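Side-chain contacts in xylanase 10C (Pseudomonas cellulosa, PDB 1GNY), which cleaves internal linkages of the xylan backbone and, through the family 15 carbohydrate-binding module modelled here, binds xylan and xylooligosaccharides: residues A57-V62 with L76-Q81; C93-S98 with L106-T111; V33-L38 with V128-K133. All blocks are in the same frame, centred on the assembly; numbering follows the deposited sequence.

Contact 1: residues A57-V62 with L76-Q81; sequences AVIAMV and LQIFAQ. With XYP (beta-D-xylopyranose), chain B; XYP (beta-D-xylopyranose), chain C.
The carboxamide of Gln81 sets OE1 toward the chain B xylose and NE2 toward the bond that links it to the chain C xylose, while the ring of Phe79 lies nearby, with O3 of the chain B xylose reaching it obliquely and the carbonyl O of Gln77 in plane at its edge. Gln81 OE1 is 2.7 Å from O3 of the chain B xylose. Gln81 NE2 donates to O4 of the chain B xylose at 3.0 Å, a fairly straight bond (161°); O4 is the glycosidic oxygen joining the chain B xylose to the chain C xylose. A weak bond, 3.5 Å long, runs from Gln81 NE2 to O5 of the chain C xylose. Gln127 NE2 and Trp86 O also bond the amide, which fixes its rotation. With an alanine here, the glycosidic O4 would probably lose this N-H donor and Gln127 NE2 its acceptor.

On the opposite face of strand 75-82, Ile78 points toward strand 58-65. Its CG2, anti to the backbone N, meets CG2 of Ile59 at 4.1 Å, and Ile78 CD1 lies 3.9 Å from CG of Met61. Met61, extended beyond CG, runs alongside Ile78 the other way, and Met61 CE lies 4.1 Å from Ile78 CG2. The chemistry thus divides strand 75-82 between two duties: an apolar face buried against the other sheet, and a face of mixed character, with Phe79, that offers the Gln81 amide to xylan.

Contact 2: residues C93-S98 with L106-T111; sequences CLAGSS and LTLTCT
Cys93 and Cys110 are joined by a disulfide, SG to SG 2.0 Å, whose torsion of 77° about the sulfur-sulfur bond makes it right-handed. The two half-cystines reach it differently. Cys93 carries SG beside its backbone N and anti to the carbonyl carbon (chi1 -63°), its CB heading toward strand 106-111. Cys110 instead has SG anti to its backbone N (chi1 179°), so the sulfur leaves on the carbonyl side and swings over to the loop. Cys93 CB and Cys110 CB end up 3.8 Å apart. SG of Cys93 also comes within 3.9 Å of the backbone N of Thr111, a packing contact.

Two residues further on, Ala95 turns its methyl toward Leu108. Both branches of the leucine receive it: Ala95 CB is 4.0 Å from CD2 and 4.2 Å from CD1 of Leu108, so the methyl sits at the forked end of the side chain. No hydrogen bond crosses between the segments; between these two segments the link is a covalent bond and a small apolar patch.

The loop 93-95 runs nearly antiparallel to residues 108-111 and is also tied through the backbone of Ala95 to Leu76 on strand 75-82. Strand 106-111 pairs in turn with 58-65, and Leu108 and Cys110 both touch Ile78. The disulfide therefore fastens the loop after strand 85-90 to the neighbouring sheet, near the surface.

Contact 3: residues V33-L38 with V128-K133; sequences VTFAAL and VGIQAK
Phe35 and Ala37 reach from strand 32-36 and the turn behind it onto Ile130 and Ala132, with no hydrogen bond crossing between the segments. The aromatic contact belongs to Phe35. With chi1 at 71°, CG of Phe35 is flanked by both backbone arms, N and C, and the far end of the ring is carried to the backbone of Ile130, with Phe35 CZ 4.0 Å from Ile130 O. The carbonyl approaches the ring obliquely, as packing.

Apolar contacts make up the remainder. Phe35 CE1 lies 4.3 Å from CG2 of Ile130, the single methyl rather than the longer branch, and the Ala37 and Ala132 CB atoms face each other at 4.2 Å. Ala37 is the centre of an inverse gamma turn, marked by a weak bond from Leu38 N to Ala36 O (2.9 Å); Ala37, at this turn, has its methyl directed toward strand 126-133 just where strand 32-36 has ended.

Polar bonding goes to the other side of strand 126-133: the Gln131 CB points away from this contact, and its amide is hydrogen-bonded to Ser18 OG and Gln77 OE1. Ile130 leans on Ile78 of strand 75-82 and Ile142 of 139-149, while Phe35 also touches Ile140 and Ala44. Strand 32-36 pairs with 139-149 in one sheet, and 126-133 lies between 42-48 and 75-82 in the other, so this is buried packing between the two sheets.

Contacts 1 and 3 pack the two antiparallel sheets of this xylan-binding module together; contact 2 ties the loop after strand 85-90 to strand 106-111 of one of them. Contacts 1 and 2 are about 8 Å apart, centre to centre, and follow one another along the chain; they share a sheet through the neighbouring strands 58-65 and 106-111. Contact 3 lies about 12 Å from contact 1 and 13 Å from contact 2, between centres, and its segments, far apart in sequence, enclose both of the others. It joins contact 1 through the paired strands 75-82 and 126-133. Contacts 1 and 3 form part of the apolar interior behind the sugar-binding sheet, with contact 2 nearer the surface.

Contact 1: residues A57-V62 with L76-Q81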
ATOM      1  N   ALA A  57      -1.758   5.642  13.050  1.00 15.94           N
ATOM      2  CA  ALA A  57      -2.862   5.155  12.216  1.00 15.98           C
ATOM      3  C   ALA A  57      -2.574   3.717  11.783  1.00 15.77           C
ATOM      4  O   ALA A  57      -1.416   3.322  11.661  1.00 17.46           O
ATOM      5  CB  ALA A  57      -3.056   6.025  10.977  1.00 15.67           C
ATOM      6  N   VAL A  58      -3.630   2.954  11.569  1.00 16.44           N
ATOM      7  CA  VAL A  58      -3.542   1.565  11.084  1.00 16.73           C
ATOM      8  C   VAL A  58      -4.141   1.460   9.687  1.00 15.49           C
ATOM      9  O   VAL A  58      -5.312   1.767   9.499  1.00 15.45           O
ATOM     10  CB  VAL A  58      -4.251   0.577  12.014  1.00 17.48           C
ATOM     11  CG1 VAL A  58      -4.140  -0.839  11.488  1.00 19.68           C
ATOM     12  CG2 VAL A  58      -3.637   0.694  13.409  1.00 19.05           C
ATOM     13  N   ILE A  59      -3.324   1.033   8.728  1.00 15.20           N
ATOM     14  CA  ILE A  59      -3.755   0.769   7.350  1.00 15.11           C
ATOM     15  C   ILE A  59      -4.090  -0.714   7.243  1.00 15.50           C
ATOM     16  O   ILE A  59      -3.244  -1.563   7.591  1.00 17.52           O
ATOM     17  CB  ILE A  59      -2.627   1.126   6.338  1.00 14.75           C
ATOM     18  CG1 ILE A  59      -2.182   2.581   6.511  1.00 15.56           C
ATOM     19  CG2 ILE A  59      -3.066   0.861   4.900  1.00 14.00           C
ATOM     20  CD1 ILE A  59      -0.850   2.868   5.873  1.00 19.64           C
ATOM     21  N   ALA A  60      -5.289  -1.028   6.791  1.00 15.41           N
ATOM     22  CA  ALA A  60      -5.675  -2.437   6.569  1.00 15.28           C
ATOM     23  C   ALA A  60      -6.070  -2.604   5.107  1.00 14.95           C
ATOM     24  O   ALA A  60      -6.967  -1.895   4.620  1.00 15.21           O
ATOM     25  CB  ALA A  60      -6.809  -2.835   7.474  1.00 16.16           C
ATOM     26  N   MET A  61      -5.406  -3.528   4.405  1.00 13.97           N
ATOM     27  CA  MET A  61      -5.717  -3.807   3.003  1.00 13.65           C
ATOM     28  C   MET A  61      -6.251  -5.218   2.813  1.00 13.72           C
ATOM     29  O   MET A  61      -5.645  -6.143   3.309  1.00 14.90           O
ATOM     30  CB  MET A  61      -4.463  -3.631   2.130  1.00 13.76           C
ATOM     31  CG  MET A  61      -3.892  -2.269   2.161  1.00 13.64           C
ATOM     32  SD  MET A  61      -2.892  -1.971   0.651  1.00 14.69           S
ATOM     33  CE  MET A  61      -2.354  -0.329   1.023  1.00 15.25           C
ATOM     34  N   VAL A  62      -7.368  -5.380   2.105  1.00 13.33           N
ATOM     35  CA  VAL A  62      -7.827  -6.753   1.745  1.00 13.91           C
ATOM     36  C   VAL A  62      -7.243  -6.974   0.357  1.00 14.33           C
ATOM     37  O   VAL A  62      -7.539  -6.188  -0.561  1.00 13.35           O
ATOM     38  CB  VAL A  62      -9.334  -6.918   1.709  1.00 13.96           C
ATOM     39  CG1 VAL A  62      -9.716  -8.326   1.197  1.00 15.83           C
ATOM     40  CG2 VAL A  62      -9.939  -6.702   3.102  1.00 15.41           C
ATOM     41  N   LEU A  76       5.446  -8.638   0.201  1.00 13.82           N
ATOM     42  CA  LEU A  76       4.549  -7.455  -0.024  1.00 14.06           C
ATOM     43  C   LEU A  76       4.784  -6.442   1.070  1.00 15.09           C
ATOM     44  O   LEU A  76       4.713  -6.764   2.300  1.00 16.15           O
ATOM     45  CB  LEU A  76       3.076  -7.849  -0.060  1.00 14.36           C
ATOM     46  CG  LEU A  76       2.560  -8.514  -1.329  1.00 14.45           C
ATOM     47  CD1 LEU A  76       1.121  -8.984  -1.116  1.00 14.04           C
ATOM     48  CD2 LEU A  76       2.679  -7.591  -2.547  1.00 15.83           C
ATOM     49  N   GLN A  77       4.970  -5.201   0.642  1.00 14.10           N
ATOM     50  CA  GLN A  77       5.214  -4.085   1.554  1.00 14.17           C
ATOM     51  C   GLN A  77       4.188  -2.973   1.397  1.00 14.07           C
ATOM     52  O   GLN A  77       4.153  -2.329   0.353  1.00 13.14           O
ATOM     53  CB  GLN A  77       6.611  -3.488   1.332  1.00 14.59           C
ATOM     54  CG  GLN A  77       6.899  -2.249   2.195  1.00 16.69           C
ATOM     55  CD  GLN A  77       8.306  -1.703   2.027  1.00 17.74           C
ATOM     56  OE1 GLN A  77       8.940  -1.849   0.973  1.00 19.18           O
ATOM     57  NE2 GLN A  77       8.790  -1.051   3.070  1.00 22.20           N
ATOM     58  N   ILE A  78       3.352  -2.805   2.407  1.00 14.56           N
ATOM     59  CA  ILE A  78       2.487  -1.604   2.536  1.00 14.37           C
ATOM     60  C   ILE A  78       3.451  -0.493   2.973  1.00 14.25           C
ATOM     61  O   ILE A  78       4.240  -0.693   3.877  1.00 13.81           O
ATOM     62  CB  ILE A  78       1.331  -1.794   3.550  1.00 13.39           C
ATOM     63  CG1 ILE A  78       0.330  -2.844   3.055  1.00 14.90           C
ATOM     64  CG2 ILE A  78       0.631  -0.459   3.834  1.00 14.88           C
ATOM     65  CD1 ILE A  78      -0.639  -3.309   4.107  1.00 16.65           C
ATOM     66  N   PHE A  79       3.313   0.703   2.419  1.00 13.82           N
ATOM     67  CA  PHE A  79       4.170   1.838   2.778  1.00 13.77           C
ATOM     68  C   PHE A  79       3.415   3.156   2.669  1.00 13.12           C
ATOM     69  O   PHE A  79       2.361   3.210   2.070  1.00 12.91           O
ATOM     70  CB  PHE A  79       5.433   1.865   1.894  1.00 14.74           C
ATOM     71  CG  PHE A  79       5.157   2.101   0.427  1.00 12.83           C
ATOM     72  CD1 PHE A  79       4.678   1.087  -0.399  1.00 12.73           C
ATOM     73  CD2 PHE A  79       5.342   3.366  -0.124  1.00 13.39           C
ATOM     74  CE1 PHE A  79       4.415   1.308  -1.750  1.00 14.73           C
ATOM     75  CE2 PHE A  79       5.046   3.604  -1.444  1.00 12.50           C
ATOM     76  CZ  PHE A  79       4.597   2.570  -2.281  1.00 13.46           C
ATOM     77  N   ALA A  80       3.988   4.219   3.223  1.00 13.00           N
ATOM     78  CA  ALA A  80       3.449   5.561   3.116  1.00 12.85           C
ATOM     79  C   ALA A  80       4.640   6.528   3.082  1.00 14.03           C
ATOM     80  O   ALA A  80       5.679   6.252   3.662  1.00 14.51           O
ATOM     81  CB  ALA A  80       2.521   5.863   4.283  1.00 13.27           C
ATOM     82  N   GLN A  81       4.513   7.635   2.373  1.00 13.16           N
ATOM     83  CA  GLN A  81       5.622   8.622   2.286  1.00 13.48           C
ATOM     84  C   GLN A  81       5.050  10.002   1.926  1.00 14.25           C
ATOM     85  O   GLN A  81       3.969  10.137   1.339  1.00 14.82           O
ATOM     86  CB  GLN A  81       6.687   8.195   1.224  1.00 13.77           C
ATOM     87  CG  GLN A  81       6.093   8.018  -0.176  1.00 14.83           C
ATOM     88  CD  GLN A  81       6.975   7.300  -1.222  1.00 14.79           C
ATOM     89  OE1 GLN A  81       6.426   6.649  -2.120  1.00 14.85           O
ATOM     90  NE2 GLN A  81       8.314   7.506  -1.177  1.00 14.79           N
TER
HETATM   91  C1  XYP B   2       8.531   8.245  -7.104  1.00 18.73           C
HETATM   92  C2  XYP B   2       7.728   7.169  -6.390  1.00 15.52           C
HETATM   93  C3  XYP B   2       8.203   7.003  -4.949  1.00 15.12           C
HETATM   94  C4  XYP B   2       9.730   6.898  -4.892  1.00 16.53           C
HETATM   95  C5  XYP B   2      10.328   8.041  -5.689  1.00 17.25           C
HETATM   96  O2  XYP B   2       6.349   7.525  -6.362  1.00 15.43           O
HETATM   97  O3  XYP B   2       7.617   5.849  -4.365  1.00 13.94           O
HETATM   98  O4  XYP B   2      10.120   7.006  -3.542  1.00 14.99           O
HETATM   99  O5  XYP B   2       9.873   8.040  -7.025  1.00 17.09           O
HETATM  100  C1  XYP C   3      11.189   6.176  -3.075  1.00 14.93           C
HETATM  101  C2  XYP C   3      12.110   7.044  -2.238  1.00 14.96           C
HETATM  102  C3  XYP C   3      13.221   6.161  -1.699  1.00 14.81           C
HETATM  103  C4  XYP C   3      12.640   4.994  -0.929  1.00 17.28           C
HETATM  104  C5  XYP C   3      11.647   4.286  -1.822  1.00 14.77           C
HETATM  105  O2  XYP C   3      12.680   8.074  -3.041  1.00 17.27           O
HETATM  106  O3  XYP C   3      14.015   6.870  -0.765  1.00 19.14           O
HETATM  107  O4  XYP C   3      13.697   4.102  -0.582  1.00 19.52           O
HETATM  108  O5  XYP C   3      10.654   5.189  -2.328  1.00 15.65           O

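Contact 2: residues C93-S98 with L106-T111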
ATOM      1  N   CYS A  93       6.912  -1.961   7.509  1.00 19.91           N
ATOM      2  CA  CYS A  93       5.861  -2.961   7.351  1.00 19.25           C
ATOM      3  C   CYS A  93       6.271  -3.952   6.278  1.00 18.96           C
ATOM      4  O   CYS A  93       6.840  -3.562   5.266  1.00 20.02           O
ATOM      5  CB  CYS A  93       4.542  -2.298   6.981  1.00 19.76           C
ATOM      6  SG  CYS A  93       3.928  -1.173   8.260  1.00 19.23           S
ATOM      7  N   LEU A  94       6.021  -5.230   6.527  1.00 19.09           N
ATOM      8  CA  LEU A  94       6.311  -6.272   5.535  1.00 19.18           C
ATOM      9  C   LEU A  94       5.504  -7.516   5.799  1.00 18.96           C
ATOM     10  O   LEU A  94       5.307  -7.901   6.957  1.00 19.08           O
ATOM     11  CB  LEU A  94       7.795  -6.642   5.535  1.00 20.60           C
ATOM     12  CG  LEU A  94       8.242  -7.533   4.374  1.00 22.40           C
ATOM     13  CD1 LEU A  94       8.188  -6.754   3.074  1.00 23.50           C
ATOM     14  CD2 LEU A  94       9.628  -8.047   4.645  1.00 25.52           C
ATOM     15  N   ALA A  95       5.026  -8.112   4.716  1.00 16.79           N
ATOM     16  CA  ALA A  95       4.342  -9.396   4.717  1.00 16.99           C
ATOM     17  C   ALA A  95       5.227 -10.310   3.901  1.00 16.86           C
ATOM     18  O   ALA A  95       5.364 -10.174   2.684  1.00 16.51           O
ATOM     19  CB  ALA A  95       2.966  -9.291   4.094  1.00 17.66           C
ATOM     20  N   GLY A  96       5.843 -11.290   4.543  1.00 15.94           N
ATOM     21  CA  GLY A  96       6.692 -12.146   3.775  1.00 15.81           C
ATOM     22  C   GLY A  96       5.962 -13.260   3.029  1.00 15.08           C
ATOM     23  O   GLY A  96       4.877 -13.640   3.415  1.00 15.10           O
ATOM     24  N   SER A  97       6.582 -13.737   1.966  1.00 15.36           N
ATOM     25  CA  SER A  97       6.019 -14.762   1.060  1.00 16.41           C
ATOM     26  C   SER A  97       5.437 -15.972   1.812  1.00 17.99           C
ATOM     27  O   SER A  97       4.346 -16.479   1.482  1.00 16.99           O
ATOM     28  CB  SER A  97       7.047 -15.228   0.028  1.00 16.54           C
ATOM     29  OG  SER A  97       6.446 -16.160  -0.892  1.00 18.06           O
ATOM     30  N   SER A  98       6.152 -16.380   2.852  1.00 18.84           N
ATOM     31  CA  SER A  98       5.722 -17.522   3.711  1.00 20.91           C
ATOM     32  C   SER A  98       4.341 -17.339   4.371  1.00 21.36           C
ATOM     33  O   SER A  98       3.625 -18.320   4.626  1.00 22.36           O
ATOM     34  CB  SER A  98       6.789 -17.841   4.770  1.00 21.04           C
ATOM     35  OG  SER A  98       6.992 -16.761   5.646  1.00 24.10           O
ATOM     36  N   LEU A 106      -6.716 -12.204   1.660  1.00 15.82           N
ATOM     37  CA  LEU A 106      -5.987 -11.932   2.912  1.00 17.17           C
ATOM     38  C   LEU A 106      -6.127 -10.483   3.331  1.00 17.69           C
ATOM     39  O   LEU A 106      -6.299  -9.597   2.487  1.00 16.62           O
ATOM     40  CB  LEU A 106      -4.490 -12.155   2.723  1.00 17.86           C
ATOM     41  CG  LEU A 106      -4.043 -13.532   2.289  1.00 22.39           C
ATOM     42  CD1 LEU A 106      -2.649 -13.445   1.666  1.00 26.15           C
ATOM     43  CD2 LEU A 106      -4.122 -14.497   3.481  1.00 26.17           C
ATOM     44  N   THR A 107      -6.000 -10.250   4.632  1.00 17.92           N
ATOM     45  CA  THR A 107      -5.973  -8.895   5.185  1.00 18.09           C
ATOM     46  C   THR A 107      -4.565  -8.631   5.697  1.00 18.56           C
ATOM     47  O   THR A 107      -4.050  -9.344   6.601  1.00 18.67           O
ATOM     48  CB  THR A 107      -6.979  -8.696   6.324  1.00 18.56           C
ATOM     49  OG1 THR A 107      -8.314  -8.859   5.819  1.00 19.57           O
ATOM     50  CG2 THR A 107      -6.951  -7.274   6.845  1.00 19.22           C
ATOM     51  N   LEU A 108      -3.940  -7.608   5.131  1.00 18.09           N
ATOM     52  CA  LEU A 108      -2.614  -7.161   5.539  1.00 17.87           C
ATOM     53  C   LEU A 108      -2.723  -5.808   6.226  1.00 18.83           C
ATOM     54  O   LEU A 108      -3.487  -4.955   5.806  1.00 17.65           O
ATOM     55  CB  LEU A 108      -1.697  -7.036   4.331  1.00 18.21           C
ATOM     56  CG  LEU A 108      -1.523  -8.315   3.510  1.00 19.21           C
ATOM     57  CD1 LEU A 108      -0.608  -8.068   2.342  1.00 22.22           C
ATOM     58  CD2 LEU A 108      -0.990  -9.470   4.347  1.00 20.97           C
ATOM     59  N   THR A 109      -1.972  -5.640   7.308  1.00 18.89           N
ATOM     60  CA  THR A 109      -2.032  -4.408   8.085  1.00 19.46           C
ATOM     61  C   THR A 109      -0.664  -3.769   8.291  1.00 19.17           C
ATOM     62  O   THR A 109       0.397  -4.435   8.246  1.00 19.62           O
ATOM     63  CB  THR A 109      -2.764  -4.578   9.433  1.00 20.27           C
ATOM     64  OG1 THR A 109      -1.957  -5.356  10.324  1.00 23.24           O
ATOM     65  CG2 THR A 109      -4.068  -5.319   9.322  1.00 20.77           C
ATOM     66  N   CYS A 110      -0.702  -2.458   8.527  1.00 17.53           N
ATOM     67  CA  CYS A 110       0.495  -1.662   8.696  1.00 17.77           C
ATOM     68  C   CYS A 110       0.216  -0.507   9.618  1.00 18.43           C
ATOM     69  O   CYS A 110      -0.695   0.273   9.363  1.00 18.50           O
ATOM     70  CB  CYS A 110       0.968  -1.101   7.348  1.00 18.53           C
ATOM     71  SG  CYS A 110       2.442  -0.073   7.432  1.00 19.28           S
ATOM     72  N   THR A 111       0.965  -0.421  10.708  1.00 18.15           N
ATOM     73  CA  THR A 111       0.837   0.713  11.646  1.00 19.09           C
ATOM     74  C   THR A 111       1.895   1.782  11.328  1.00 18.78           C
ATOM     75  O   THR A 111       3.096   1.495  11.263  1.00 19.42           O
ATOM     76  CB  THR A 111       0.990   0.278  13.108  1.00 19.24           C
ATOM     77  OG1 THR A 111      -0.077  -0.594  13.470  1.00 19.37           O
ATOM     78  CG2 THR A 111       0.823   1.436  14.061  1.00 21.45           C
TER

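Contact 3: residues V33-L38 with V128-K133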
ATOM      1  N   VAL A  33      -8.555  -2.899  -7.616  1.00 12.04           N
ATOM      2  CA  VAL A  33      -7.342  -2.421  -8.333  1.00 11.58           C
ATOM      3  C   VAL A  33      -6.328  -3.546  -8.490  1.00 11.79           C
ATOM      4  O   VAL A  33      -5.978  -4.173  -7.493  1.00 12.76           O
ATOM      5  CB  VAL A  33      -6.700  -1.229  -7.578  1.00 11.46           C
ATOM      6  CG1 VAL A  33      -5.348  -0.844  -8.153  1.00 13.63           C
ATOM      7  CG2 VAL A  33      -7.653   0.001  -7.576  1.00 11.14           C
ATOM      8  N   THR A  34      -5.835  -3.752  -9.708  1.00 12.53           N
ATOM      9  CA  THR A  34      -4.866  -4.845  -9.998  1.00 12.57           C
ATOM     10  C   THR A  34      -3.659  -4.256 -10.702  1.00 12.91           C
ATOM     11  O   THR A  34      -3.788  -3.369 -11.562  1.00 12.60           O
ATOM     12  CB  THR A  34      -5.485  -5.997 -10.856  1.00 12.51           C
ATOM     13  OG1 THR A  34      -6.677  -6.467 -10.219  1.00 12.81           O
ATOM     14  CG2 THR A  34      -4.546  -7.214 -10.994  1.00 15.46           C
ATOM     15  N   PHE A  35      -2.491  -4.756 -10.322  1.00 12.45           N
ATOM     16  CA  PHE A  35      -1.254  -4.432 -11.033  1.00 12.54           C
ATOM     17  C   PHE A  35      -0.423  -5.687 -11.346  1.00 12.68           C
ATOM     18  O   PHE A  35      -0.505  -6.719 -10.638  1.00 13.34           O
ATOM     19  CB  PHE A  35      -0.419  -3.368 -10.305  1.00 12.18           C
ATOM     20  CG  PHE A  35       0.243  -3.820  -9.026  1.00 11.85           C
ATOM     21  CD1 PHE A  35      -0.446  -3.733  -7.799  1.00 12.20           C
ATOM     22  CD2 PHE A  35       1.566  -4.234  -9.007  1.00 13.28           C
ATOM     23  CE1 PHE A  35       0.147  -4.117  -6.635  1.00 13.97           C
ATOM     24  CE2 PHE A  35       2.171  -4.616  -7.822  1.00 14.44           C
ATOM     25  CZ  PHE A  35       1.459  -4.536  -6.623  1.00 13.89           C
ATOM     26  N   ALA A  36       0.371  -5.565 -12.412  1.00 12.80           N
ATOM     27  CA  ALA A  36       1.374  -6.556 -12.803  1.00 13.24           C
ATOM     28  C   ALA A  36       2.647  -6.322 -11.960  1.00 13.29           C
ATOM     29  O   ALA A  36       3.257  -5.233 -11.972  1.00 13.87           O
ATOM     30  CB  ALA A  36       1.699  -6.445 -14.283  1.00 13.50           C
ATOM     31  N   ALA A  37       3.008  -7.318 -11.162  1.00 14.29           N
ATOM     32  CA  ALA A  37       4.168  -7.238 -10.265  1.00 14.07           C
ATOM     33  C   ALA A  37       5.464  -7.544 -11.048  1.00 15.48           C
ATOM     34  O   ALA A  37       6.056  -8.632 -10.965  1.00 15.24           O
ATOM     35  CB  ALA A  37       3.994  -8.191  -9.084  1.00 14.67           C
ATOM     36  N   LEU A  38       5.869  -6.562 -11.831  1.00 14.52           N
ATOM     37  CA  LEU A  38       6.982  -6.728 -12.801  1.00 14.85           C
ATOM     38  C   LEU A  38       8.375  -6.850 -12.212  1.00 15.15           C
ATOM     39  O   LEU A  38       9.247  -7.490 -12.820  1.00 16.68           O
ATOM     40  CB  LEU A  38       6.983  -5.592 -13.824  1.00 15.75           C
ATOM     41  CG  LEU A  38       5.716  -5.516 -14.686  1.00 16.10           C
ATOM     42  CD1 LEU A  38       5.679  -4.189 -15.446  1.00 17.70           C
ATOM     43  CD2 LEU A  38       5.524  -6.727 -15.584  1.00 18.89           C
ATOM     44  N   VAL A 128       0.263   6.670  -0.320  1.00 12.72           N
ATOM     45  CA  VAL A 128       0.124   5.386   0.378  1.00 11.85           C
ATOM     46  C   VAL A 128      -0.038   4.276  -0.647  1.00 12.07           C
ATOM     47  O   VAL A 128      -0.706   4.464  -1.671  1.00 12.04           O
ATOM     48  CB  VAL A 128      -1.118   5.387   1.341  1.00 12.10           C
ATOM     49  CG1 VAL A 128      -1.246   4.038   2.084  1.00 12.91           C
ATOM     50  CG2 VAL A 128      -1.050   6.544   2.315  1.00 12.99           C
ATOM     51  N   GLY A 129       0.559   3.119  -0.418  1.00 11.85           N
ATOM     52  CA  GLY A 129       0.345   2.016  -1.336  1.00 12.16           C
ATOM     53  C   GLY A 129       0.909   0.695  -0.891  1.00 12.49           C
ATOM     54  O   GLY A 129       1.183   0.542   0.313  1.00 12.39           O
ATOM     55  N   ILE A 130       0.999  -0.224  -1.839  1.00 11.47           N
ATOM     56  CA  ILE A 130       1.569  -1.572  -1.617  1.00 11.91           C
ATOM     57  C   ILE A 130       2.457  -1.912  -2.797  1.00 12.62           C
ATOM     58  O   ILE A 130       2.118  -1.610  -3.942  1.00 13.29           O
ATOM     59  CB  ILE A 130       0.448  -2.635  -1.360  1.00 11.24           C
ATOM     60  CG1 ILE A 130       1.049  -3.946  -0.821  1.00 13.56           C
ATOM     61  CG2 ILE A 130      -0.449  -2.803  -2.568  1.00 12.36           C
ATOM     62  CD1 ILE A 130      -0.031  -4.966  -0.362  1.00 14.55           C
ATOM     63  N   GLN A 131       3.591  -2.547  -2.528  1.00 12.35           N
ATOM     64  CA  GLN A 131       4.566  -2.867  -3.574  1.00 12.17           C
ATOM     65  C   GLN A 131       5.195  -4.247  -3.368  1.00 12.98           C
ATOM     66  O   GLN A 131       5.261  -4.728  -2.216  1.00 12.65           O
ATOM     67  CB  GLN A 131       5.674  -1.799  -3.676  1.00 11.49           C
ATOM     68  CG  GLN A 131       6.524  -1.656  -2.390  1.00 12.46           C
ATOM     69  CD  GLN A 131       7.576  -0.542  -2.495  1.00 15.95           C
ATOM     70  OE1 GLN A 131       7.602   0.185  -3.503  1.00 15.21           O
ATOM     71  NE2 GLN A 131       8.454  -0.420  -1.460  1.00 18.42           N
ATOM     72  N   ALA A 132       5.638  -4.834  -4.455  1.00 14.60           N
ATOM     73  CA  ALA A 132       6.317  -6.115  -4.411  1.00 14.81           C
ATOM     74  C   ALA A 132       7.789  -5.887  -4.059  1.00 15.66           C
ATOM     75  O   ALA A 132       8.393  -4.896  -4.465  1.00 14.69           O
ATOM     76  CB  ALA A 132       6.203  -6.801  -5.749  1.00 15.61           C
ATOM     77  N   LYS A 133       8.365  -6.832  -3.332  1.00 16.29           N
ATOM     78  CA  LYS A 133       9.794  -6.797  -2.994  1.00 17.79           C
ATOM     79  C   LYS A 133      10.413  -8.175  -3.256  1.00 18.85           C
ATOM     80  O   LYS A 133       9.878  -9.184  -2.809  1.00 20.12           O
ATOM     81  CB  LYS A 133      10.048  -6.443  -1.525  1.00 19.00           C
ATOM     82  CG  LYS A 133       9.468  -5.111  -1.009  1.00 21.40           C
ATOM     83  CD  LYS A 133      10.155  -3.947  -1.585  1.00 25.97           C
ATOM     84  CE  LYS A 133      11.490  -3.587  -0.894  1.00 28.30           C
ATOM     85  NZ  LYS A 133      12.270  -2.763  -1.944  1.00 32.67           N
TER